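Oxidized polyvinyl alcohol hydrolase (PDB 3WWC) hydrolyses beta-diketones such as 4,6-nonanedione and cleaves oxidized polyvinyl alcohol in the second step of polyvinyl alcohol degradation. Local coordinates at residues A[240-254]-A[285-299]. The protein carries 1 engineered substitution. Sequence-based numbering, arbitrary orientation.
Sequences LPAKVGPLIVMTVWG and FFSAQPDVVHVACSS
Gln289 clamps the loop before strand 247-253 with both ends of its amide. NE2 donates to Ala242 O at 3.1 Å in an almost straight bond (177°) lying in the amide plane, while OE1 accepts Val244 N from above its carbonyl plane. A bend at chi2 (-69°) folds the amide back to the loop. Water 2 also donates to OE1 and joins it to Val244 O and Asp291 N, so OE1 receives two bonds. A leucine in place of Gln289 would probably leave Val244 N and Ala242 O without these mates and free the loop to shift. Farther out, the extended Lys243 brings NZ to Asp291 OD2, a long salt bridge at 3.5 Å.

Beyond these loops the strands 247-253 and 292-298 run nearly parallel, joined by regular backbone bonds from Leu247 N to Asp291 O through Ser299 N to Trp253 O. Between sheet and helix 275-288, Val249 CG2 sits over one face of the Phe286 ring, 4.1 Å from its centroid and 15° off the normal; Phe285 CD2 lies over the opposite face. Thr251 OG1 meets His294 NE2 at 2.7 Å near the ring plane, and ND1 bonds Gly347 O, so both ring nitrogens are engaged. On the sheet face carrying Ile248, Met250 and Val252, Met250 SD approaches Cys297 SG at 3.9 Å, the sulfur itself bonded to Cys344 on edge strand 343-346.

Connected through hairpin 259-263/269-274 and helix 275-288, the strands form a beta-alpha-beta crossover of the alpha/beta-hydrolase sheet: mostly apolar groups pack under the helix around the buried Thr251-His294 pair, while amide, water and charge hold the loops leading into both strands.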
ATOM      1  N   LEU A 240       0.268   1.001 -17.728  1.00 13.50           N
ATOM      2  CA  LEU A 240       0.053   0.006 -16.672  1.00 13.52           C
ATOM      3  C   LEU A 240       0.202  -1.346 -17.352  1.00 14.11           C
ATOM      4  O   LEU A 240      -0.058  -1.492 -18.560  1.00 16.34           O
ATOM      5  CB  LEU A 240      -1.366   0.137 -16.101  1.00 11.43           C
ATOM      6  CG  LEU A 240      -1.605   1.437 -15.335  1.00 11.32           C
ATOM      7  CD1 LEU A 240      -3.097   1.479 -14.959  1.00 10.64           C
ATOM      8  CD2 LEU A 240      -0.760   1.486 -14.080  1.00 11.82           C
ATOM      9  N   PRO A 241       0.611  -2.359 -16.595  1.00 14.57           N
ATOM     10  CA  PRO A 241       0.783  -3.692 -17.189  1.00 15.56           C
ATOM     11  C   PRO A 241      -0.486  -4.294 -17.768  1.00 15.31           C
ATOM     12  O   PRO A 241      -1.569  -4.118 -17.227  1.00 15.57           O
ATOM     13  CB  PRO A 241       1.374  -4.515 -16.057  1.00 16.64           C
ATOM     14  CG  PRO A 241       1.114  -3.749 -14.794  1.00 16.49           C
ATOM     15  CD  PRO A 241       0.956  -2.306 -15.160  1.00 16.06           C
ATOM     16  N   ALA A 242      -0.361  -5.020 -18.887  1.00 15.49           N
ATOM     17  CA  ALA A 242      -1.538  -5.637 -19.496  1.00 16.33           C
ATOM     18  C   ALA A 242      -2.007  -6.784 -18.622  1.00 15.96           C
ATOM     19  O   ALA A 242      -3.221  -7.088 -18.555  1.00 16.26           O
ATOM     20  CB  ALA A 242      -1.183  -6.165 -20.895  1.00 16.49           C
ATOM     21  N   LYS A 243      -1.048  -7.431 -17.975  1.00 16.68           N
ATOM     22  CA  LYS A 243      -1.372  -8.554 -17.098  1.00 17.25           C
ATOM     23  C   LYS A 243      -0.472  -8.609 -15.887  1.00 17.69           C
ATOM     24  O   LYS A 243       0.761  -8.436 -15.978  1.00 19.95           O
ATOM     25  CB  LYS A 243      -1.272  -9.885 -17.823  1.00 21.44           C
ATOM     26  CG  LYS A 243      -2.001 -10.971 -17.039  1.00 25.26           C
ATOM     27  CD  LYS A 243      -2.140 -12.277 -17.778  1.00 29.66           C
ATOM     28  CE  LYS A 243      -2.964 -13.224 -16.914  1.00 31.43           C
ATOM     29  NZ  LYS A 243      -3.202 -14.528 -17.626  1.00 35.59           N
ATOM     30  N   VAL A 244      -1.085  -8.792 -14.728  1.00 14.07           N
ATOM     31  CA  VAL A 244      -0.296  -8.905 -13.503  1.00 12.94           C
ATOM     32  C   VAL A 244      -0.414 -10.313 -12.980  1.00 13.00           C
ATOM     33  O   VAL A 244      -1.296 -11.087 -13.371  1.00 12.04           O
ATOM     34  CB  VAL A 244      -0.730  -7.865 -12.368  1.00 14.18           C
ATOM     35  CG1 VAL A 244      -0.539  -6.463 -12.875  1.00 16.62           C
ATOM     36  CG2 VAL A 244      -2.151  -8.093 -11.887  1.00 15.72           C
ATOM     37  N   GLY A 245       0.540 -10.662 -12.129  1.00 11.50           N
ATOM     38  CA  GLY A 245       0.577 -11.946 -11.451  1.00 11.58           C
ATOM     39  C   GLY A 245      -0.649 -12.117 -10.544  1.00 12.12           C
ATOM     40  O   GLY A 245      -1.397 -11.151 -10.274  1.00 10.98           O
ATOM     41  N   PRO A 246      -0.862 -13.307  -9.998  1.00 11.67           N
ATOM     42  CA  PRO A 246      -2.013 -13.603  -9.151  1.00 10.18           C
ATOM     43  C   PRO A 246      -1.990 -12.870  -7.820  1.00  8.73           C
ATOM     44  O   PRO A 246      -1.012 -12.987  -7.062  1.00 11.23           O
ATOM     45  CB  PRO A 246      -1.923 -15.104  -8.953  1.00 11.78           C
ATOM     46  CG  PRO A 246      -1.060 -15.561 -10.001  1.00 14.90           C
ATOM     47  CD  PRO A 246      -0.063 -14.517 -10.254  1.00 12.71           C
ATOM     48  N   LEU A 247      -3.072 -12.151  -7.512  1.00  9.02           N
ATOM     49  CA  LEU A 247      -3.165 -11.354  -6.303  1.00  8.43           C
ATOM     50  C   LEU A 247      -4.563 -11.320  -5.748  1.00  8.85           C
ATOM     51  O   LEU A 247      -5.529 -11.633  -6.440  1.00  8.98           O
ATOM     52  CB  LEU A 247      -2.868  -9.864  -6.624  1.00  8.35           C
ATOM     53  CG  LEU A 247      -1.496  -9.509  -7.203  1.00  8.64           C
ATOM     54  CD1 LEU A 247      -1.546  -8.037  -7.709  1.00  8.19           C
ATOM     55  CD2 LEU A 247      -0.386  -9.682  -6.157  1.00 10.83           C
ATOM     56  N   ILE A 248      -4.645 -10.907  -4.485  1.00  7.25           N
ATOM     57  CA  ILE A 248      -5.900 -10.472  -3.920  1.00  7.92           C
ATOM     58  C   ILE A 248      -5.611  -9.042  -3.422  1.00  8.60           C
ATOM     59  O   ILE A 248      -4.627  -8.800  -2.721  1.00  9.03           O
ATOM     60  CB  ILE A 248      -6.475 -11.363  -2.817  1.00  8.36           C
ATOM     61  CG1 ILE A 248      -7.692 -10.653  -2.214  1.00  9.01           C
ATOM     62  CG2 ILE A 248      -5.414 -11.723  -1.743  1.00  8.08           C
ATOM     63  CD1 ILE A 248      -8.576 -11.595  -1.360  1.00 10.17           C
ATOM     64  N   VAL A 249      -6.420  -8.083  -3.858  1.00  8.12           N
ATOM     65  CA  VAL A 249      -6.213  -6.691  -3.468  1.00  8.19           C
ATOM     66  C   VAL A 249      -7.470  -6.170  -2.839  1.00  8.06           C
ATOM     67  O   VAL A 249      -8.576  -6.306  -3.404  1.00  9.46           O
ATOM     68  CB  VAL A 249      -5.864  -5.822  -4.689  1.00  8.19           C
ATOM     69  CG1 VAL A 249      -5.612  -4.367  -4.263  1.00  9.56           C
ATOM     70  CG2 VAL A 249      -4.616  -6.404  -5.405  1.00  9.23           C
ATOM     71  N   MET A 250      -7.321  -5.564  -1.675  1.00  6.89           N
ATOM     72  CA  MET A 250      -8.462  -4.971  -0.952  1.00  7.40           C
ATOM     73  C   MET A 250      -8.205  -3.465  -0.853  1.00  7.58           C
ATOM     74  O   MET A 250      -7.315  -3.034  -0.119  1.00  8.49           O
ATOM     75  CB  MET A 250      -8.570  -5.568   0.448  1.00  9.14           C
ATOM     76  CG  MET A 250      -9.826  -5.022   1.154  1.00 11.29           C
ATOM     77  SD  MET A 250      -9.989  -5.707   2.865  1.00 13.34           S
ATOM     78  CE  MET A 250     -10.524  -7.351   2.480  1.00 12.69           C
ATOM     79  N   THR A 251      -8.975  -2.697  -1.615  1.00  7.69           N
ATOM     80  CA  THR A 251      -8.829  -1.232  -1.628  1.00  8.61           C
ATOM     81  C   THR A 251      -9.858  -0.628  -0.702  1.00  8.20           C
ATOM     82  O   THR A 251     -11.036  -1.001  -0.774  1.00  9.36           O
ATOM     83  CB  THR A 251      -9.054  -0.696  -3.012  1.00  9.05           C
ATOM     84  OG1 THR A 251      -8.103  -1.292  -3.923  1.00  8.94           O
ATOM     85  CG2 THR A 251      -8.888   0.830  -3.026  1.00  8.71           C
ATOM     86  N   VAL A 252      -9.449   0.285   0.167  1.00  7.16           N
ATOM     87  CA  VAL A 252     -10.395   0.888   1.143  1.00  7.88           C
ATOM     88  C   VAL A 252     -10.508   2.398   0.943  1.00  8.44           C
ATOM     89  O   VAL A 252      -9.478   3.108   0.837  1.00  9.24           O
ATOM     90  CB  VAL A 252      -9.898   0.644   2.569  1.00  8.20           C
ATOM     91  CG1 VAL A 252     -10.901   1.217   3.592  1.00 11.50           C
ATOM     92  CG2 VAL A 252      -9.710  -0.872   2.802  1.00 10.42           C
ATOM     93  N   TRP A 253     -11.756   2.862   0.851  1.00  7.99           N
ATOM     94  CA  TRP A 253     -12.083   4.295   0.734  1.00  8.28           C
ATOM     95  C   TRP A 253     -12.749   4.695   2.043  1.00  9.93           C
ATOM     96  O   TRP A 253     -13.639   3.988   2.523  1.00 10.31           O
ATOM     97  CB  TRP A 253     -13.071   4.513  -0.427  1.00  9.02           C
ATOM     98  CG  TRP A 253     -13.534   5.921  -0.553  1.00  9.17           C
ATOM     99  CD1 TRP A 253     -12.737   7.020  -0.779  1.00  9.73           C
ATOM    100  CD2 TRP A 253     -14.892   6.399  -0.576  1.00 11.02           C
ATOM    101  NE1 TRP A 253     -13.515   8.137  -0.957  1.00 10.92           N
ATOM    102  CE2 TRP A 253     -14.843   7.778  -0.833  1.00 10.09           C
ATOM    103  CE3 TRP A 253     -16.147   5.785  -0.404  1.00 13.30           C
ATOM    104  CZ2 TRP A 253     -16.005   8.573  -0.928  1.00 12.64           C
ATOM    105  CZ3 TRP A 253     -17.298   6.577  -0.509  1.00 13.93           C
ATOM    106  CH2 TRP A 253     -17.210   7.951  -0.766  1.00 13.20           C
ATOM    107  N   GLY A 254     -12.344   5.853   2.581  1.00 10.27           N
ATOM    108  CA  GLY A 254     -12.832   6.330   3.871  1.00 11.59           C
ATOM    109  C   GLY A 254     -14.040   7.247   3.824  1.00 11.96           C
ATOM    110  O   GLY A 254     -14.369   7.896   4.845  1.00 12.70           O
ATOM    111  N   PHE A 285      -8.788  -1.074 -12.224  1.00 10.40           N
ATOM    112  CA  PHE A 285      -7.685  -1.810 -12.807  1.00 10.26           C
ATOM    113  C   PHE A 285      -7.588  -3.204 -12.256  1.00  9.61           C
ATOM    114  O   PHE A 285      -7.457  -4.172 -13.024  1.00  9.46           O
ATOM    115  CB  PHE A 285      -6.356  -1.073 -12.559  1.00 10.92           C
ATOM    116  CG  PHE A 285      -5.160  -1.838 -13.019  1.00 11.98           C
ATOM    117  CD1 PHE A 285      -4.747  -1.752 -14.332  1.00 12.77           C
ATOM    118  CD2 PHE A 285      -4.503  -2.716 -12.149  1.00 10.08           C
ATOM    119  CE1 PHE A 285      -3.704  -2.540 -14.787  1.00 12.70           C
ATOM    120  CE2 PHE A 285      -3.453  -3.510 -12.598  1.00 13.65           C
ATOM    121  CZ  PHE A 285      -3.064  -3.421 -13.906  1.00 11.77           C
ATOM    122  N   PHE A 286      -7.656  -3.338 -10.925  1.00  8.36           N
ATOM    123  CA  PHE A 286      -7.474  -4.670 -10.354  1.00 10.39           C
ATOM    124  C   PHE A 286      -8.664  -5.586 -10.599  1.00  9.59           C
ATOM    125  O   PHE A 286      -8.490  -6.775 -10.747  1.00 11.42           O
ATOM    126  CB  PHE A 286      -7.130  -4.576  -8.850  1.00  9.04           C
ATOM    127  CG  PHE A 286      -5.754  -4.044  -8.609  1.00  9.40           C
ATOM    128  CD1 PHE A 286      -4.632  -4.782  -9.032  1.00 10.68           C
ATOM    129  CD2 PHE A 286      -5.559  -2.828  -7.932  1.00  9.62           C
ATOM    130  CE1 PHE A 286      -3.331  -4.311  -8.779  1.00 11.04           C
ATOM    131  CE2 PHE A 286      -4.264  -2.357  -7.674  1.00 12.39           C
ATOM    132  CZ  PHE A 286      -3.149  -3.099  -8.098  1.00 10.72           C
ATOM    133  N   SER A 287      -9.864  -5.033 -10.670  1.00 10.72           N
ATOM    134  CA  SER A 287     -11.000  -5.867 -10.942  1.00 12.12           C
ATOM    135  C   SER A 287     -10.946  -6.438 -12.333  1.00 13.01           C
ATOM    136  O   SER A 287     -11.356  -7.584 -12.522  1.00 15.81           O
ATOM    137  CB  SER A 287     -12.302  -5.068 -10.786  1.00 13.57           C
ATOM    138  OG  SER A 287     -12.468  -4.757  -9.443  1.00 17.64           O
ATOM    139  N   ALA A 288     -10.444  -5.661 -13.289  1.00 11.37           N
ATOM    140  CA  ALA A 288     -10.375  -6.129 -14.672  1.00 12.51           C
ATOM    141  C   ALA A 288      -9.369  -7.260 -14.849  1.00 13.94           C
ATOM    142  O   ALA A 288      -9.491  -8.048 -15.751  1.00 14.85           O
ATOM    143  CB  ALA A 288     -10.033  -4.978 -15.624  1.00 12.17           C
ATOM    144  N   GLN A 289      -8.370  -7.353 -13.986  1.00 13.09           N
ATOM    145  CA  GLN A 289      -7.331  -8.385 -14.107  1.00 12.73           C
ATOM    146  C   GLN A 289      -7.885  -9.755 -13.818  1.00 13.23           C
ATOM    147  O   GLN A 289      -8.493  -9.995 -12.777  1.00 13.73           O
ATOM    148  CB  GLN A 289      -6.187  -8.009 -13.160  1.00 12.29           C
ATOM    149  CG  GLN A 289      -5.426  -6.835 -13.685  1.00 13.24           C
ATOM    150  CD  GLN A 289      -4.645  -7.222 -14.931  1.00 15.83           C
ATOM    151  OE1 GLN A 289      -3.987  -8.268 -14.962  1.00 16.60           O
ATOM    152  NE2 GLN A 289      -4.698  -6.388 -15.939  1.00 17.48           N
ATOM    153  N   PRO A 290      -7.669 -10.716 -14.727  1.00 12.92           N
ATOM    154  CA  PRO A 290      -8.211 -12.043 -14.533  1.00 12.76           C
ATOM    155  C   PRO A 290      -7.697 -12.879 -13.416  1.00 12.59           C
ATOM    156  O   PRO A 290      -8.425 -13.726 -12.922  1.00 14.87           O
ATOM    157  CB  PRO A 290      -8.000 -12.721 -15.897  1.00 14.00           C
ATOM    158  CG  PRO A 290      -6.764 -12.071 -16.398  1.00 13.12           C
ATOM    159  CD  PRO A 290      -6.936 -10.613 -16.003  1.00 15.13           C
ATOM    160  N   ASP A 291      -6.448 -12.647 -13.022  1.00 11.90           N
ATOM    161  CA  ASP A 291      -5.894 -13.423 -11.938  1.00 12.62           C
ATOM    162  C   ASP A 291      -5.854 -12.669 -10.632  1.00 12.10           C
ATOM    163  O   ASP A 291      -5.126 -13.027  -9.723  1.00 12.11           O
ATOM    164  CB  ASP A 291      -4.492 -13.906 -12.292  1.00 15.27           C
ATOM    165  CG  ASP A 291      -4.500 -14.850 -13.456  1.00 21.78           C
ATOM    166  OD1 ASP A 291      -5.563 -15.496 -13.678  1.00 25.62           O
ATOM    167  OD2 ASP A 291      -3.455 -14.957 -14.152  1.00 24.00           O
ATOM    168  N   VAL A 292      -6.661 -11.638 -10.537  1.00 11.12           N
ATOM    169  CA  VAL A 292      -6.740 -10.834  -9.303  1.00 11.04           C
ATOM    170  C   VAL A 292      -8.150 -10.830  -8.748  1.00 11.18           C
ATOM    171  O   VAL A 292      -9.115 -10.633  -9.494  1.00 13.47           O
ATOM    172  CB  VAL A 292      -6.362  -9.362  -9.599  1.00 11.27           C
ATOM    173  CG1 VAL A 292      -6.508  -8.507  -8.334  1.00 11.19           C
ATOM    174  CG2 VAL A 292      -4.950  -9.278 -10.103  1.00 10.84           C
ATOM    175  N   VAL A 293      -8.300 -11.054  -7.444  1.00 10.81           N
ATOM    176  CA  VAL A 293      -9.569 -10.902  -6.731  1.00 10.09           C
ATOM    177  C   VAL A 293      -9.470  -9.484  -6.161  1.00  9.70           C
ATOM    178  O   VAL A 293      -8.531  -9.200  -5.434  1.00  9.75           O
ATOM    179  CB  VAL A 293      -9.688 -11.895  -5.558  1.00 10.48           C
ATOM    180  CG1 VAL A 293     -10.888 -11.547  -4.658  1.00 12.45           C
ATOM    181  CG2 VAL A 293      -9.844 -13.317  -6.093  1.00 14.59           C
ATOM    182  N   HIS A 294     -10.387  -8.587  -6.520  1.00  9.01           N
ATOM    183  CA  HIS A 294     -10.365  -7.262  -5.943  1.00  8.48           C
ATOM    184  C   HIS A 294     -11.557  -7.099  -5.024  1.00  9.41           C
ATOM    185  O   HIS A 294     -12.684  -7.410  -5.404  1.00 10.79           O
ATOM    186  CB  HIS A 294     -10.434  -6.167  -7.020  1.00  8.98           C
ATOM    187  CG  HIS A 294     -10.345  -4.796  -6.433  1.00  9.52           C
ATOM    188  ND1 HIS A 294     -11.464  -4.103  -5.998  1.00  8.94           N
ATOM    189  CD2 HIS A 294      -9.273  -4.107  -5.985  1.00  8.24           C
ATOM    190  CE1 HIS A 294     -11.073  -3.050  -5.303  1.00  9.04           C
ATOM    191  NE2 HIS A 294      -9.750  -3.021  -5.278  1.00  7.90           N
ATOM    192  N   VAL A 295     -11.307  -6.623  -3.811  1.00  8.64           N
ATOM    193  CA  VAL A 295     -12.367  -6.383  -2.866  1.00  8.06           C
ATOM    194  C   VAL A 295     -12.418  -4.847  -2.632  1.00  8.71           C
ATOM    195  O   VAL A 295     -11.386  -4.244  -2.288  1.00  9.41           O
ATOM    196  CB  VAL A 295     -12.117  -7.108  -1.532  1.00  8.26           C
ATOM    197  CG1 VAL A 295     -13.254  -6.758  -0.581  1.00 10.82           C
ATOM    198  CG2 VAL A 295     -12.029  -8.658  -1.708  1.00 10.23           C
ATOM    199  N   ALA A 296     -13.584  -4.221  -2.881  1.00  8.39           N
ATOM    200  CA  ALA A 296     -13.750  -2.795  -2.671  1.00  9.47           C
ATOM    201  C   ALA A 296     -14.457  -2.593  -1.339  1.00 10.02           C
ATOM    202  O   ALA A 296     -15.586  -3.056  -1.161  1.00 10.69           O
ATOM    203  CB  ALA A 296     -14.582  -2.209  -3.837  1.00 10.68           C
ATOM    204  N   CYS A 297     -13.817  -1.923  -0.404  1.00  9.02           N
ATOM    205  CA  CYS A 297     -14.368  -1.663   0.906  1.00 10.12           C
ATOM    206  C   CYS A 297     -14.555  -0.173   1.153  1.00 10.84           C
ATOM    207  O   CYS A 297     -13.661   0.602   0.868  1.00 10.08           O
ATOM    208  CB  CYS A 297     -13.417  -2.142   2.008  1.00 11.15           C
ATOM    209  SG  CYS A 297     -13.458  -3.920   2.316  1.00 15.55           S
ATOM    210  N   SER A 298     -15.724   0.194   1.696  1.00 12.07           N
ATOM    211  CA  SER A 298     -16.011   1.579   2.027  1.00 12.77           C
ATOM    212  C   SER A 298     -16.287   1.730   3.505  1.00 11.74           C
ATOM    213  O   SER A 298     -16.934   0.864   4.133  1.00 13.11           O
ATOM    214  CB  SER A 298     -17.263   2.075   1.286  1.00 13.76           C
ATOM    215  OG  SER A 298     -17.080   2.002  -0.117  1.00 18.89           O
ATOM    216  N   SER A 299     -15.768   2.803   4.081  1.00 12.66           N
ATOM    217  CA  SER A 299     -16.060   3.129   5.468  1.00 13.63           C
ATOM    218  C   SER A 299     -16.338   4.647   5.557  1.00 15.99           C
ATOM    219  O   SER A 299     -16.457   5.329   4.542  1.00 15.83           O
ATOM    220  CB  SER A 299     -14.945   2.718   6.435  1.00 14.28           C
ATOM    221  OG  SER A 299     -15.426   2.851   7.789  1.00 17.50           O
TER
HETATM  222  O   HOH W   1      -5.755 -15.531 -17.155  1.00 32.53           O
HETATM  223  O   HOH W   2      -4.172 -10.840 -13.790  1.00 16.70           O
HETATM  224  O   HOH W   3      -1.225 -13.876 -13.819  1.00 23.93           O